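Side-chain contacts in lectin (Trichosanthes anguina, PDB 4HR6), which binds galactosides through its beta-trefoil lectin domains and is a nontoxic, three-chain homologue of type II ribosome-inactivating proteins: residues G39-V42 with N43-W46; I95-P98 with N99-D102; R251-G254 with D255-Q259. All coordinates share one frame; numbering follows the deposited sequence.

Interactions 1 and 3 are the same kind of contact in two different lectin domains, with centres about 40 Å apart on opposite sides of the chain's centre. Each lies in the loop before a strand, 46-49 or 261-263. Each is partly buried, and each pairs a glutamine amide with backbone groups while an asparagine and one neighbour bind galactoside O3. The neighbour is a glutamine in interaction 1 and a histidine in interaction 3. Interaction 2 is a surface turn that shares the first lectin domain with interaction 1. It follows strand 95-96, has no sugar, and rests on an asparagine that fastens its own turn.

Interaction 1 (G39-V42 with N43-W46); sequences GQQV and NQKW. With AMG (methyl alpha-D-galactopyranoside), chain D.
N43 and Q41 lean across each other at an angle and share one sugar hydroxyl. N43 OD1 packs against the chain of Q41, 3.2 Å from Q41 CG. The other branch, N43 ND2, bonds O3 of the bound methyl galactoside at 2.8 Å. Q41 NE2 reaches the same O3 at 3.1 Å in a nearly straight bond (171°). Q41 gets there by setting CG between its backbone N and carbonyl carbon (chi1 50°) and then bending at chi2. O3 is thus gripped by two amide N-H donors. D21 and G24 bind the sugar as well.

Q44 comes next. Its backbone N bonds Q41 O at 2.8 Å and closes the turn. Its side chain runs out extended, and its amide stacks on that of Q41, with planes 15° apart and Q41 NE2 3.7 Å from Q44 NE2. Q44 OE1 accepts from G39 N at 2.8 Å. Q44 NE2 bonds P37 O and D21 OD1, which is consistent with Q44 holding D21, a sugar-pocket residue, in place.

K45 N makes a longer bond to V42 O, 3.3 Å. The lysine chain passes V42 with its CG and bends back toward Q40 O and a water. K45 NZ bonds this water at 2.9 Å, and the water donates to both G39 O and Q41 O.

W46 NE1 bonds V20 O, and the W46 side chain packs on strands 7-13 and 54-56. Q44, K45 and W46 form the QxW motif of ricin-type beta-trefoil lectins, placed here beside a galactoside site.

Interaction 2 (I95-P98 with N99-D102); sequences IMNP and NYED
The side chain of N97 folds over the turn and accepts the backbone N-H of N99. The N97 OD1 to N99 N distance is 2.9 Å, with N99 N in the carbonyl plane of the side chain. CG stands anti to the N97 backbone N (chi1 -178°), which brings OD1 round beside the chain that follows. The backbone carbonyl of N97 is used too. N97 O accepts from Y100 N at 2.9 Å, a rather bent bond (135°). The two oxygens of N97 therefore satisfy two successive backbone donors.

N97 is buried, and the other branch of its amide also has a partner: N97 ND2 bonds E83 O. One residue thus joins the turn to the loop around E83. P98, between N97 and N99, has no N-H and needs no acceptor.

The ring of Y100 lies alongside the N97 amide, and both side chains point the same way. N97 CG is 3.7 Å from Y100 CD1, and the planes are 63° apart. The hydroxyl of Y100 finds its partner farther off, in D84 OD1. N99 CB lies 3.3 Å from N97 OD1 and also sits over one face of the Y100 ring, toward its rim. M96 adds a loose contact, with M96 CE 4.2 Å from E101 O.

Strand 95-96 leads into this turn and strand 103-106 follows it. The N97 side-chain bond to N99 N makes an Asx turn, and the N97 O bond closes a type I beta turn. Together with P98 they form an Asx-Pro turn on a surface loop of the first beta-trefoil lectin domain.

Interaction 3 (R251-G254 with D255-Q259); sequences RPHG and DLNQQ. With AMG (methyl alpha-D-galactopyranoside), chain E.
Q258 passes its side chain across one face of the H253 ring, the two crossing at about a right angle. From CB, the chain leaves with CG anti to the carbonyl carbon (chi1 -77°) and then runs extended. Q258 CG passes H253 CE1 at 3.9 Å. Q258 CD lies closer, 3.5 Å from the same H253 CE1. The amide and the imidazole are stacked, with planes 6° apart.

At the tip, Q258 OE1 takes two backbone donors. H253 N is 2.9 Å away, and G254 N makes a longer bond of 3.3 Å from above the carbonyl plane. Q258 NE2 donates to R251 O at 2.9 Å and also bonds D236 OD1. It sits over one face of the ring, near its rim, and makes no hydrogen bond to it.

This glutamine opens a QxW motif of the second ricin-type beta-trefoil domain, and it backs a sugar site. H253 NE2 points at the methyl galactoside and bonds its O3 at 2.8 Å. N257 ND2 bonds that O3 at 2.8 Å too, and is also held by V237 O. A weak bond from D255 N reaches the other ring nitrogen, H253 ND1, at the ring edge, while the face lies on Q258. D255 OD1 in turn accepts from L256 N at the start of the 3-10 segment 256-258. Beyond it, Q259 NE2 bonds G254 O.

Interaction 1 (G39-V42 with N43-W46)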
loop_
_atom_site.group_PDB
_atom_site.type_symbol
_atom_site.label_atom_id
_atom_site.label_comp_id
_atom_site.label_asym_id
_atom_site.label_seq_id
_atom_site.Cartn_x
_atom_site.Cartn_y
_atom_site.Cartn_z
ATOM N N GLY C 39 -3.792 -24.570 -2.117
ATOM C CA GLY C 39 -3.250 -25.208 -3.308
ATOM C C GLY C 39 -4.014 -24.739 -4.528
ATOM O O GLY C 39 -4.867 -23.857 -4.434
ATOM N N GLN C 40 -3.729 -25.349 -5.672
ATOM C CA GLN C 40 -4.329 -24.925 -6.932
ATOM C C GLN C 40 -5.622 -25.676 -7.275
ATOM O O GLN C 40 -6.109 -25.565 -8.396
ATOM C CB GLN C 40 -3.310 -25.074 -8.070
ATOM C CG GLN C 40 -1.913 -24.579 -7.709
ATOM C CD GLN C 40 -1.242 -23.806 -8.835
ATOM O OE1 GLN C 40 -0.970 -24.352 -9.909
ATOM N NE2 GLN C 40 -0.965 -22.524 -8.591
ATOM N N GLN C 41 -6.189 -26.412 -6.317
ATOM C CA GLN C 41 -7.366 -27.251 -6.584
ATOM C C GLN C 41 -8.630 -26.420 -6.757
ATOM O O GLN C 41 -8.868 -25.465 -6.018
ATOM C CB GLN C 41 -7.580 -28.328 -5.500
ATOM C CG GLN C 41 -7.567 -27.846 -4.054
ATOM C CD GLN C 41 -6.244 -28.132 -3.364
ATOM O OE1 GLN C 41 -5.178 -27.799 -3.881
ATOM N NE2 GLN C 41 -6.305 -28.769 -2.202
ATOM N N VAL C 42 -9.447 -26.826 -7.726
ATOM C CA VAL C 42 -10.621 -26.064 -8.167
ATOM C C VAL C 42 -11.649 -25.805 -7.064
ATOM O O VAL C 42 -12.436 -24.860 -7.157
ATOM C CB VAL C 42 -11.312 -26.768 -9.371
ATOM C CG1 VAL C 42 -12.003 -28.059 -8.929
ATOM C CG2 VAL C 42 -12.295 -25.833 -10.067
ATOM N N ASN C 43 -11.650 -26.649 -6.031
ATOM C CA ASN C 43 -12.545 -26.458 -4.873
ATOM C C ASN C 43 -12.056 -25.367 -3.903
ATOM O O ASN C 43 -12.714 -25.087 -2.889
ATOM C CB ASN C 43 -12.800 -27.785 -4.125
ATOM C CG ASN C 43 -11.522 -28.473 -3.672
ATOM O OD1 ASN C 43 -10.623 -28.739 -4.476
ATOM N ND2 ASN C 43 -11.443 -28.785 -2.383
ATOM N N GLN C 44 -10.910 -24.756 -4.217
ATOM C CA GLN C 44 -10.435 -23.560 -3.495
ATOM C C GLN C 44 -10.559 -22.266 -4.302
ATOM O O GLN C 44 -10.265 -21.193 -3.784
ATOM C CB GLN C 44 -8.992 -23.757 -3.031
ATOM C CG GLN C 44 -8.900 -24.646 -1.806
ATOM C CD GLN C 44 -7.487 -24.845 -1.313
ATOM O OE1 GLN C 44 -6.544 -24.217 -1.803
ATOM N NE2 GLN C 44 -7.330 -25.734 -0.334
ATOM N N LYS C 45 -10.995 -22.374 -5.557
ATOM C CA LYS C 45 -11.241 -21.208 -6.397
ATOM C C LYS C 45 -12.608 -20.666 -6.053
ATOM O O LYS C 45 -13.576 -21.416 -5.968
ATOM C CB LYS C 45 -11.226 -21.556 -7.885
ATOM C CG LYS C 45 -10.017 -22.335 -8.366
ATOM C CD LYS C 45 -8.756 -21.496 -8.433
ATOM C CE LYS C 45 -7.662 -22.251 -9.183
ATOM N NZ LYS C 45 -6.316 -22.053 -8.571
ATOM N N TRP C 46 -12.685 -19.359 -5.852
ATOM C CA TRP C 46 -13.945 -18.692 -5.580
ATOM C C TRP C 46 -14.142 -17.568 -6.583
ATOM O O TRP C 46 -13.216 -16.798 -6.875
ATOM C CB TRP C 46 -13.970 -18.169 -4.149
ATOM C CG TRP C 46 -14.022 -19.277 -3.148
ATOM C CD1 TRP C 46 -12.964 -19.898 -2.569
ATOM C CD2 TRP C 46 -15.199 -19.923 -2.642
ATOM N NE1 TRP C 46 -13.403 -20.880 -1.715
ATOM C CE2 TRP C 46 -14.771 -20.923 -1.745
ATOM C CE3 TRP C 46 -16.574 -19.752 -2.860
ATOM C CZ2 TRP C 46 -15.669 -21.756 -1.054
ATOM C CZ3 TRP C 46 -17.468 -20.577 -2.171
ATOM C CH2 TRP C 46 -17.006 -21.565 -1.275
HETATM C C1 AMG D . -9.187 -33.507 -0.716
HETATM C C2 AMG D . -9.188 -32.182 -1.480
HETATM C C3 AMG D . -8.896 -30.994 -0.559
HETATM C C4 AMG D . -9.749 -31.018 0.713
HETATM C C5 AMG D . -9.804 -32.414 1.355
HETATM C C6 AMG D . -10.841 -32.474 2.477
HETATM C C7 AMG D . -7.372 -35.082 -0.688
HETATM O O1 AMG D . -7.862 -33.812 -0.252
HETATM O O2 AMG D . -8.201 -32.236 -2.517
HETATM O O3 AMG D . -9.125 -29.763 -1.262
HETATM O O4 AMG D . -11.069 -30.548 0.414
HETATM O O5 AMG D . -10.110 -33.424 0.383
HETATM O O6 AMG D . -10.367 -33.302 3.545
HETATM O O HOH W 1 -7.149 -22.927 -5.912
#

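Interaction 2 (I95-P98 with N99-D102)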
loop_
_atom_site.group_PDB
_atom_site.type_symbol
_atom_site.label_atom_id
_atom_site.label_comp_id
_atom_site.label_asym_id
_atom_site.label_seq_id
_atom_site.Cartn_x
_atom_site.Cartn_y
_atom_site.Cartn_z
ATOM N N ILE C 95 -15.669 -10.690 6.104
ATOM C CA ILE C 95 -16.617 -11.201 5.131
ATOM C C ILE C 95 -17.921 -11.464 5.862
ATOM O O ILE C 95 -17.946 -12.240 6.813
ATOM C CB ILE C 95 -16.097 -12.517 4.518
ATOM C CG1 ILE C 95 -14.846 -12.215 3.691
ATOM C CG2 ILE C 95 -17.183 -13.195 3.683
ATOM C CD1 ILE C 95 -14.243 -13.405 2.992
ATOM N N MET C 96 -18.996 -10.834 5.411
ATOM C CA MET C 96 -20.289 -10.962 6.069
ATOM C C MET C 96 -21.452 -10.888 5.068
ATOM O O MET C 96 -21.260 -10.542 3.907
ATOM C CB MET C 96 -20.427 -9.872 7.140
ATOM C CG MET C 96 -20.347 -8.450 6.611
ATOM S SD MET C 96 -21.940 -7.618 6.461
ATOM C CE MET C 96 -21.839 -6.485 7.848
ATOM N N ASN C 97 -22.649 -11.229 5.542
ATOM C CA ASN C 97 -23.889 -11.113 4.773
ATOM C C ASN C 97 -24.677 -9.889 5.231
ATOM O O ASN C 97 -25.194 -9.877 6.339
ATOM C CB ASN C 97 -24.745 -12.369 4.965
ATOM C CG ASN C 97 -26.040 -12.339 4.150
ATOM O OD1 ASN C 97 -26.833 -11.377 4.212
ATOM N ND2 ASN C 97 -26.271 -13.409 3.398
ATOM N N PRO C 98 -24.794 -8.861 4.376
ATOM C CA PRO C 98 -25.438 -7.583 4.748
ATOM C C PRO C 98 -26.778 -7.691 5.500
ATOM O O PRO C 98 -27.113 -6.805 6.291
ATOM C CB PRO C 98 -25.666 -6.902 3.397
ATOM C CG PRO C 98 -24.649 -7.482 2.486
ATOM C CD PRO C 98 -24.342 -8.867 2.972
ATOM N N ASN C 99 -27.537 -8.752 5.243
ATOM C CA ASN C 99 -28.852 -8.934 5.876
ATOM C C ASN C 99 -28.760 -9.375 7.344
ATOM O O ASN C 99 -29.605 -8.998 8.162
ATOM C CB ASN C 99 -29.701 -9.932 5.070
ATOM C CG ASN C 99 -29.929 -9.484 3.633
ATOM O OD1 ASN C 99 -29.597 -10.203 2.685
ATOM N ND2 ASN C 99 -30.484 -8.287 3.465
ATOM N N TYR C 100 -27.737 -10.167 7.667
ATOM C CA TYR C 100 -27.502 -10.628 9.037
ATOM C C TYR C 100 -26.353 -9.842 9.648
ATOM O O TYR C 100 -25.223 -10.312 9.719
ATOM C CB TYR C 100 -27.226 -12.125 9.032
ATOM C CG TYR C 100 -28.312 -12.882 8.314
ATOM C CD1 TYR C 100 -28.143 -13.303 7.002
ATOM C CD2 TYR C 100 -29.530 -13.143 8.935
ATOM C CE1 TYR C 100 -29.145 -13.984 6.333
ATOM C CE2 TYR C 100 -30.540 -13.822 8.276
ATOM C CZ TYR C 100 -30.344 -14.239 6.974
ATOM O OH TYR C 100 -31.344 -14.914 6.311
ATOM N N GLU C 101 -26.670 -8.637 10.111
ATOM C CA GLU C 101 -25.659 -7.613 10.359
ATOM C C GLU C 101 -24.686 -7.920 11.501
ATOM O O GLU C 101 -23.601 -7.344 11.556
ATOM C CB GLU C 101 -26.328 -6.251 10.589
ATOM C CG GLU C 101 -25.406 -5.072 10.309
ATOM C CD GLU C 101 -26.103 -3.729 10.401
ATOM O OE1 GLU C 101 -25.445 -2.702 10.126
ATOM O OE2 GLU C 101 -27.303 -3.696 10.752
ATOM N N ASP C 102 -25.057 -8.821 12.402
ATOM C CA ASP C 102 -24.248 -9.060 13.593
ATOM C C ASP C 102 -23.246 -10.184 13.412
ATOM O O ASP C 102 -22.355 -10.364 14.244
ATOM C CB ASP C 102 -25.155 -9.360 14.783
ATOM C CG ASP C 102 -26.079 -8.204 15.106
ATOM O OD1 ASP C 102 -25.590 -7.055 15.197
ATOM O OD2 ASP C 102 -27.295 -8.447 15.265
#

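Interaction 3 (R251-G254 with D255-Q259)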
loop_
_atom_site.group_PDB
_atom_site.type_symbol
_atom_site.label_atom_id
_atom_site.label_comp_id
_atom_site.label_asym_id
_atom_site.label_seq_id
_atom_site.Cartn_x
_atom_site.Cartn_y
_atom_site.Cartn_z
ATOM N N ARG C 251 -6.158 6.354 20.628
ATOM C CA ARG C 251 -7.092 7.060 19.762
ATOM C C ARG C 251 -6.360 7.542 18.498
ATOM O O ARG C 251 -5.257 8.082 18.602
ATOM C CB ARG C 251 -7.661 8.262 20.519
ATOM C CG ARG C 251 -8.852 8.939 19.874
ATOM C CD ARG C 251 -9.285 10.164 20.672
ATOM N NE ARG C 251 -10.698 10.473 20.447
ATOM C CZ ARG C 251 -11.719 9.969 21.147
ATOM N NH1 ARG C 251 -11.520 9.125 22.157
ATOM N NH2 ARG C 251 -12.961 10.320 20.835
ATOM N N PRO C 252 -6.963 7.359 17.307
ATOM C CA PRO C 252 -6.288 7.776 16.070
ATOM C C PRO C 252 -6.271 9.288 15.870
ATOM O O PRO C 252 -7.308 9.942 15.983
ATOM C CB PRO C 252 -7.122 7.109 14.965
ATOM C CG PRO C 252 -8.037 6.156 15.658
ATOM C CD PRO C 252 -8.264 6.735 17.015
ATOM N N HIS C 253 -5.095 9.843 15.601
ATOM C CA HIS C 253 -4.990 11.275 15.258
ATOM C C HIS C 253 -4.076 11.562 14.057
ATOM O O HIS C 253 -3.995 12.702 13.606
ATOM C CB HIS C 253 -4.579 12.131 16.480
ATOM C CG HIS C 253 -3.369 11.625 17.204
ATOM N ND1 HIS C 253 -2.166 11.387 16.576
ATOM C CD2 HIS C 253 -3.172 11.325 18.510
ATOM C CE1 HIS C 253 -1.281 10.956 17.457
ATOM N NE2 HIS C 253 -1.865 10.915 18.641
ATOM N N GLY C 254 -3.387 10.542 13.553
ATOM C CA GLY C 254 -2.623 10.671 12.315
ATOM C C GLY C 254 -1.312 11.442 12.365
ATOM O O GLY C 254 -0.769 11.792 11.324
ATOM N N ASP C 255 -0.779 11.682 13.559
ATOM C CA ASP C 255 0.501 12.359 13.704
ATOM C C ASP C 255 1.642 11.350 13.499
ATOM O O ASP C 255 1.406 10.152 13.335
ATOM C CB ASP C 255 0.601 13.049 15.073
ATOM C CG ASP C 255 1.522 14.276 15.054
ATOM O OD1 ASP C 255 2.446 14.340 14.208
ATOM O OD2 ASP C 255 1.325 15.180 15.886
ATOM N N LEU C 256 2.875 11.840 13.528
ATOM C CA LEU C 256 4.041 11.067 13.108
ATOM C C LEU C 256 4.291 9.819 13.943
ATOM O O LEU C 256 4.815 8.813 13.432
ATOM C CB LEU C 256 5.288 11.946 13.136
ATOM C CG LEU C 256 5.288 13.216 12.275
ATOM C CD1 LEU C 256 6.531 14.031 12.598
ATOM C CD2 LEU C 256 5.233 12.886 10.790
ATOM N N ASN C 257 3.931 9.881 15.223
ATOM C CA ASN C 257 4.096 8.731 16.109
ATOM C C ASN C 257 3.068 7.619 15.856
ATOM O O ASN C 257 3.185 6.536 16.445
ATOM C CB ASN C 257 4.076 9.151 17.589
ATOM C CG ASN C 257 2.776 9.810 17.988
ATOM O OD1 ASN C 257 2.174 10.529 17.195
ATOM N ND2 ASN C 257 2.328 9.558 19.211
ATOM N N GLN C 258 2.086 7.885 14.983
ATOM C CA GLN C 258 1.110 6.873 14.535
ATOM C C GLN C 258 1.238 6.495 13.038
ATOM O O GLN C 258 0.382 5.777 12.483
ATOM C CB GLN C 258 -0.313 7.364 14.818
ATOM C CG GLN C 258 -0.714 7.245 16.269
ATOM C CD GLN C 258 -2.128 7.715 16.531
ATOM O OE1 GLN C 258 -2.860 8.064 15.609
ATOM N NE2 GLN C 258 -2.517 7.739 17.804
ATOM N N GLN C 259 2.311 6.952 12.400
ATOM C CA GLN C 259 2.553 6.682 10.984
ATOM C C GLN C 259 3.642 5.648 10.874
ATOM O O GLN C 259 4.644 5.729 11.565
ATOM C CB GLN C 259 2.942 7.967 10.246
ATOM C CG GLN C 259 1.767 8.900 9.945
ATOM C CD GLN C 259 2.207 10.188 9.263
ATOM O OE1 GLN C 259 3.193 10.203 8.525
ATOM N NE2 GLN C 259 1.481 11.286 9.515
HETATM C C1 AMG E . 0.500 12.236 23.633
HETATM C C2 AMG E . 0.631 11.762 22.184
HETATM C C3 AMG E . -0.259 10.542 21.921
HETATM C C4 AMG E . 0.037 9.455 22.947
HETATM C C5 AMG E . -0.012 10.027 24.373
HETATM C C6 AMG E . 0.406 9.012 25.433
HETATM C C7 AMG E . -0.882 13.822 24.751
HETATM O O1 AMG E . -0.838 12.680 23.901
HETATM O O2 AMG E . 0.289 12.848 21.320
HETATM O O3 AMG E . -0.054 10.015 20.601
HETATM O O4 AMG E . 1.319 8.882 22.660
HETATM O O5 AMG E . 0.850 11.159 24.495
HETATM O O6 AMG E . -0.120 9.434 26.699
#